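Local coordinates for protein elongation factor G (Thermus thermophilus, PDB 2DY1) that binds GTP together with a magnesium ion and probably acts as a GTPase elongation factor in protein synthesis, at residues A[119-122]-A[123-127]; A[265-268]-A[269-273]. All coordinates share one frame; numbering follows the deposited sequence.

Contact 1: residues A[119-122]-A[123-127]; sequences WTVA and ERLGL
The carbonyl of A122 meets the amide of L127 where helix 113-124 closes in a Schellman motif, within the beta-alpha-beta unit formed with strands 100-106 and 129-134 of the P-loop GTPase domain. Backbone bonds define the closure. E123 N donates to W119 O, R124 N to T120 O and L125 N to V121 O, all at i to i+4 spacing. A122 O then accepts L127 N at 2.9 Å with an N-H...O angle of 165°, and takes a second, weak bond from L125 N. Inside the turn, G126 N reaches E123 O; G126 has a phi of 77°, a positive value that favours glycine and turns the chain out of the helix.

Apolar contacts come next. V121 and L125 lie side by side and point the same way, with CG1 of V121 4.0 Å from CD1 of L125; both also pack on L95 of helix 88-97. The CB atoms of A122 and L127 stand 4.3 Å apart across the turn, and A122 also touches A101 of strand 100-106 and R129 of strand 129-134.

Two further pairs involve polar groups. With CG2 of T120 anti to the backbone N, this methyl lies beside the R124 guanidinium; the arginine chain, bent at chi3, crosses T120 obliquely, NH1 3.8 Å from CG2. OG1 of T120 bonds instead to E116 O. The extended E123 chain passes the W119 indole at a slant, near NE1, without a direct bond, its carboxylate plane turned 79° from the ring. The direct partner of OE2 is R129, in a salt bridge; R129 also makes a cation-pi contact with W119. With E123 OE2 and W119 NE1 3.9 Å apart, one water joins them, accepting from NE1 at 3.0 Å and donating to OE2 at 3.3 Å.

Contact 2: residues A[265-268]-A[269-273]; sequences LELI and LEALP
L267 O accepts A271 N at 2.8 Å, with an N-H...O angle of 157°, and the CB of A271 also lies 3.3 Å from this oxygen. Two preceding bonds repeat the i to i+4 spacing: L269 N to L265 O, and E270 N to E266 O. The last, L272 N to I268 O at 3.0 Å, is made by the first residue to leave helical geometry, its psi of 153° taking the chain into an extended path toward P273. This is the C-terminal turn of helix 261-271 in the P-loop GTPase domain, laid against the central sheet: L267, I268, A271 and L272 all touch M130 of strand 129-134, while L265, I268 and L269 meet V76 of strand 74-80.

Among the side chains, CG2 of I268, on the far side of the CA-CB bond from the backbone N, comes within 4.0 Å of CD1 of L272, the two side chains crossing at an angle. L267 uses one methyl for two neighbours: CD1 is 4.2 Å from CB of A271 and 3.9 Å from OE1 of the extended E270 chain. In the same turn, L269 O accepts a hydrogen bond from R10 NH2 and E270 O one from H239 ND1.

Contacts 1 and 2 are the C-terminal ends of two helices in the same GTP-binding domain, 113-124 and 261-271, and come in that order along the chain. Their centres lie 18 Å apart and their nearest atoms about 7 Å, so they do not touch. The central mixed sheet relates them: strand 129-134 meets side chains of both, through R129 and V131 for contact 1 and M130 for contact 2. Alternate residues of one strand thus serve different helices. Neither contact forms part of the nucleotide site: the W119 side chain is about 11 Å from that of S20, and the I268 side chain about 12 Å from that of K22.

Contact 1: residues A[119-122]-A[123-127]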
loop_
_atom_site.group_PDB
_atom_site.type_symbol
_atom_site.label_atom_id
_atom_site.label_comp_id
_atom_site.label_asym_id
_atom_site.label_seq_id
_atom_site.Cartn_x
_atom_site.Cartn_y
_atom_site.Cartn_z
ATOM N N TRP A 119 -0.446 2.172 -13.089
ATOM C CA TRP A 119 -0.976 3.078 -14.109
ATOM C C TRP A 119 -2.066 3.983 -13.525
ATOM O O TRP A 119 -2.081 5.192 -13.756
ATOM C CB TRP A 119 -1.555 2.258 -15.262
ATOM C CG TRP A 119 -1.908 3.069 -16.477
ATOM C CD1 TRP A 119 -3.112 3.652 -16.767
ATOM C CD2 TRP A 119 -1.040 3.375 -17.561
ATOM N NE1 TRP A 119 -3.040 4.303 -17.974
ATOM C CE2 TRP A 119 -1.777 4.151 -18.484
ATOM C CE3 TRP A 119 0.295 3.066 -17.849
ATOM C CZ2 TRP A 119 -1.218 4.625 -19.675
ATOM C CZ3 TRP A 119 0.853 3.536 -19.031
ATOM C CH2 TRP A 119 0.093 4.311 -19.931
ATOM N N THR A 120 -2.968 3.385 -12.756
ATOM C CA THR A 120 -4.073 4.120 -12.147
ATOM C C THR A 120 -3.583 5.162 -11.140
ATOM O O THR A 120 -4.083 6.285 -11.110
ATOM C CB THR A 120 -5.042 3.150 -11.442
ATOM O OG1 THR A 120 -5.649 2.301 -12.421
ATOM C CG2 THR A 120 -6.132 3.920 -10.710
ATOM N N VAL A 121 -2.617 4.780 -10.312
ATOM C CA VAL A 121 -2.075 5.721 -9.327
ATOM C C VAL A 121 -1.429 6.883 -10.074
ATOM O O VAL A 121 -1.634 8.057 -9.725
ATOM C CB VAL A 121 -1.036 5.032 -8.423
ATOM C CG1 VAL A 121 -0.361 6.062 -7.496
ATOM C CG2 VAL A 121 -1.740 3.955 -7.603
ATOM N N ALA A 122 -0.672 6.568 -11.128
ATOM C CA ALA A 122 -0.021 7.616 -11.897
ATOM C C ALA A 122 -1.067 8.563 -12.479
ATOM O O ALA A 122 -0.892 9.780 -12.459
ATOM C CB ALA A 122 0.827 7.002 -13.031
ATOM N N GLU A 123 -2.143 7.988 -13.010
ATOM C CA GLU A 123 -3.222 8.779 -13.603
ATOM C C GLU A 123 -3.839 9.725 -12.571
ATOM O O GLU A 123 -4.024 10.921 -12.854
ATOM C CB GLU A 123 -4.280 7.833 -14.189
ATOM C CG GLU A 123 -5.115 8.432 -15.313
ATOM C CD GLU A 123 -5.739 7.362 -16.200
ATOM O OE1 GLU A 123 -6.515 6.531 -15.676
ATOM O OE2 GLU A 123 -5.444 7.345 -17.417
ATOM N N ARG A 124 -4.129 9.214 -11.374
ATOM C CA ARG A 124 -4.731 10.034 -10.322
ATOM C C ARG A 124 -3.808 11.157 -9.876
ATOM O O ARG A 124 -4.270 12.207 -9.452
ATOM C CB ARG A 124 -5.146 9.175 -9.118
ATOM C CG ARG A 124 -6.269 8.180 -9.424
ATOM C CD ARG A 124 -7.015 7.757 -8.160
ATOM N NE ARG A 124 -6.148 7.104 -7.182
ATOM C CZ ARG A 124 -6.273 5.837 -6.793
ATOM N NH1 ARG A 124 -7.235 5.078 -7.296
ATOM N NH2 ARG A 124 -5.438 5.330 -5.893
ATOM N N LEU A 125 -2.500 10.933 -9.968
ATOM C CA LEU A 125 -1.521 11.962 -9.610
ATOM C C LEU A 125 -1.327 12.951 -10.751
ATOM O O LEU A 125 -0.632 13.951 -10.594
ATOM C CB LEU A 125 -0.167 11.327 -9.263
ATOM C CG LEU A 125 -0.115 10.688 -7.875
ATOM C CD1 LEU A 125 1.095 9.783 -7.795
ATOM C CD2 LEU A 125 -0.027 11.760 -6.782
ATOM N N GLY A 126 -1.931 12.658 -11.903
ATOM C CA GLY A 126 -1.815 13.538 -13.056
ATOM C C GLY A 126 -0.485 13.416 -13.765
ATOM O O GLY A 126 -0.025 14.352 -14.426
ATOM N N LEU A 127 0.133 12.245 -13.646
ATOM C CA LEU A 127 1.430 12.024 -14.250
ATOM C C LEU A 127 1.480 11.491 -15.663
ATOM O O LEU A 127 0.719 10.606 -16.014
ATOM C CB LEU A 127 2.234 11.012 -13.415
ATOM C CG LEU A 127 2.505 11.337 -11.943
ATOM C CD1 LEU A 127 3.451 10.240 -11.378
ATOM C CD2 LEU A 127 3.127 12.715 -11.801
HETATM O O HOH W 1 -5.191 5.234 -19.879
#

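Contact 2: residues A[265-268]-A[269-273]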
loop_
_atom_site.group_PDB
_atom_site.type_symbol
_atom_site.label_atom_id
_atom_site.label_comp_id
_atom_site.label_asym_id
_atom_site.label_seq_id
_atom_site.Cartn_x
_atom_site.Cartn_y
_atom_site.Cartn_z
ATOM N N LEU A 265 17.025 6.145 -22.349
ATOM C CA LEU A 265 17.363 7.301 -21.536
ATOM C C LEU A 265 17.180 8.602 -22.333
ATOM O O LEU A 265 16.651 9.593 -21.811
ATOM C CB LEU A 265 18.795 7.158 -21.023
ATOM C CG LEU A 265 19.272 8.174 -19.978
ATOM C CD1 LEU A 265 18.307 8.231 -18.800
ATOM C CD2 LEU A 265 20.673 7.752 -19.513
ATOM N N GLU A 266 17.597 8.585 -23.593
ATOM C CA GLU A 266 17.452 9.759 -24.450
ATOM C C GLU A 266 15.965 10.056 -24.649
ATOM O O GLU A 266 15.540 11.220 -24.637
ATOM C CB GLU A 266 18.152 9.515 -25.791
ATOM C CG GLU A 266 19.672 9.368 -25.640
ATOM C CD GLU A 266 20.383 8.986 -26.935
ATOM O OE1 GLU A 266 19.852 8.139 -27.680
ATOM O OE2 GLU A 266 21.482 9.523 -27.201
ATOM N N LEU A 267 15.160 9.009 -24.823
ATOM C CA LEU A 267 13.722 9.198 -24.993
ATOM C C LEU A 267 13.083 9.766 -23.721
ATOM O O LEU A 267 12.151 10.560 -23.801
ATOM C CB LEU A 267 13.055 7.878 -25.407
ATOM C CG LEU A 267 11.543 7.880 -25.610
ATOM C CD1 LEU A 267 11.164 8.841 -26.736
ATOM C CD2 LEU A 267 11.081 6.466 -25.947
ATOM N N ILE A 268 13.567 9.357 -22.546
ATOM C CA ILE A 268 13.041 9.900 -21.296
ATOM C C ILE A 268 13.255 11.415 -21.293
ATOM O O ILE A 268 12.336 12.185 -20.963
ATOM C CB ILE A 268 13.757 9.250 -20.093
ATOM C CG1 ILE A 268 13.177 7.851 -19.872
ATOM C CG2 ILE A 268 13.605 10.112 -18.840
ATOM C CD1 ILE A 268 14.025 6.944 -18.944
ATOM N N LEU A 269 14.458 11.846 -21.664
ATOM C CA LEU A 269 14.767 13.274 -21.699
ATOM C C LEU A 269 13.909 13.992 -22.734
ATOM O O LEU A 269 13.369 15.071 -22.481
ATOM C CB LEU A 269 16.260 13.483 -22.000
ATOM C CG LEU A 269 17.139 13.033 -20.834
ATOM C CD1 LEU A 269 18.551 12.761 -21.342
ATOM C CD2 LEU A 269 17.139 14.106 -19.715
ATOM N N GLU A 270 13.744 13.379 -23.894
ATOM C CA GLU A 270 12.962 14.011 -24.947
ATOM C C GLU A 270 11.457 14.080 -24.708
ATOM O O GLU A 270 10.806 15.078 -25.035
ATOM C CB GLU A 270 13.221 13.274 -26.264
ATOM C CG GLU A 270 12.299 13.683 -27.398
ATOM C CD GLU A 270 12.508 12.834 -28.640
ATOM O OE1 GLU A 270 13.061 11.715 -28.510
ATOM O OE2 GLU A 270 12.107 13.274 -29.738
ATOM N N ALA A 271 10.898 13.026 -24.126
ATOM C CA ALA A 271 9.461 12.941 -23.917
ATOM C C ALA A 271 8.843 13.354 -22.593
ATOM O O ALA A 271 7.715 13.832 -22.567
ATOM C CB ALA A 271 9.003 11.513 -24.247
ATOM N N LEU A 272 9.559 13.156 -21.494
ATOM C CA LEU A 272 8.990 13.432 -20.190
ATOM C C LEU A 272 9.284 14.838 -19.722
ATOM O O LEU A 272 10.283 15.428 -20.110
ATOM C CB LEU A 272 9.478 12.368 -19.200
ATOM C CG LEU A 272 9.140 10.952 -19.705
ATOM C CD1 LEU A 272 9.626 9.940 -18.652
ATOM C CD2 LEU A 272 7.641 10.772 -19.947
ATOM N N PRO A 273 8.401 15.386 -18.876
ATOM C CA PRO A 273 8.584 16.757 -18.391
ATOM C C PRO A 273 9.617 17.020 -17.337
ATOM O O PRO A 273 9.917 16.169 -16.515
ATOM C CB PRO A 273 7.199 17.120 -17.885
ATOM C CG PRO A 273 6.778 15.843 -17.223
ATOM C CD PRO A 273 7.177 14.802 -18.299
#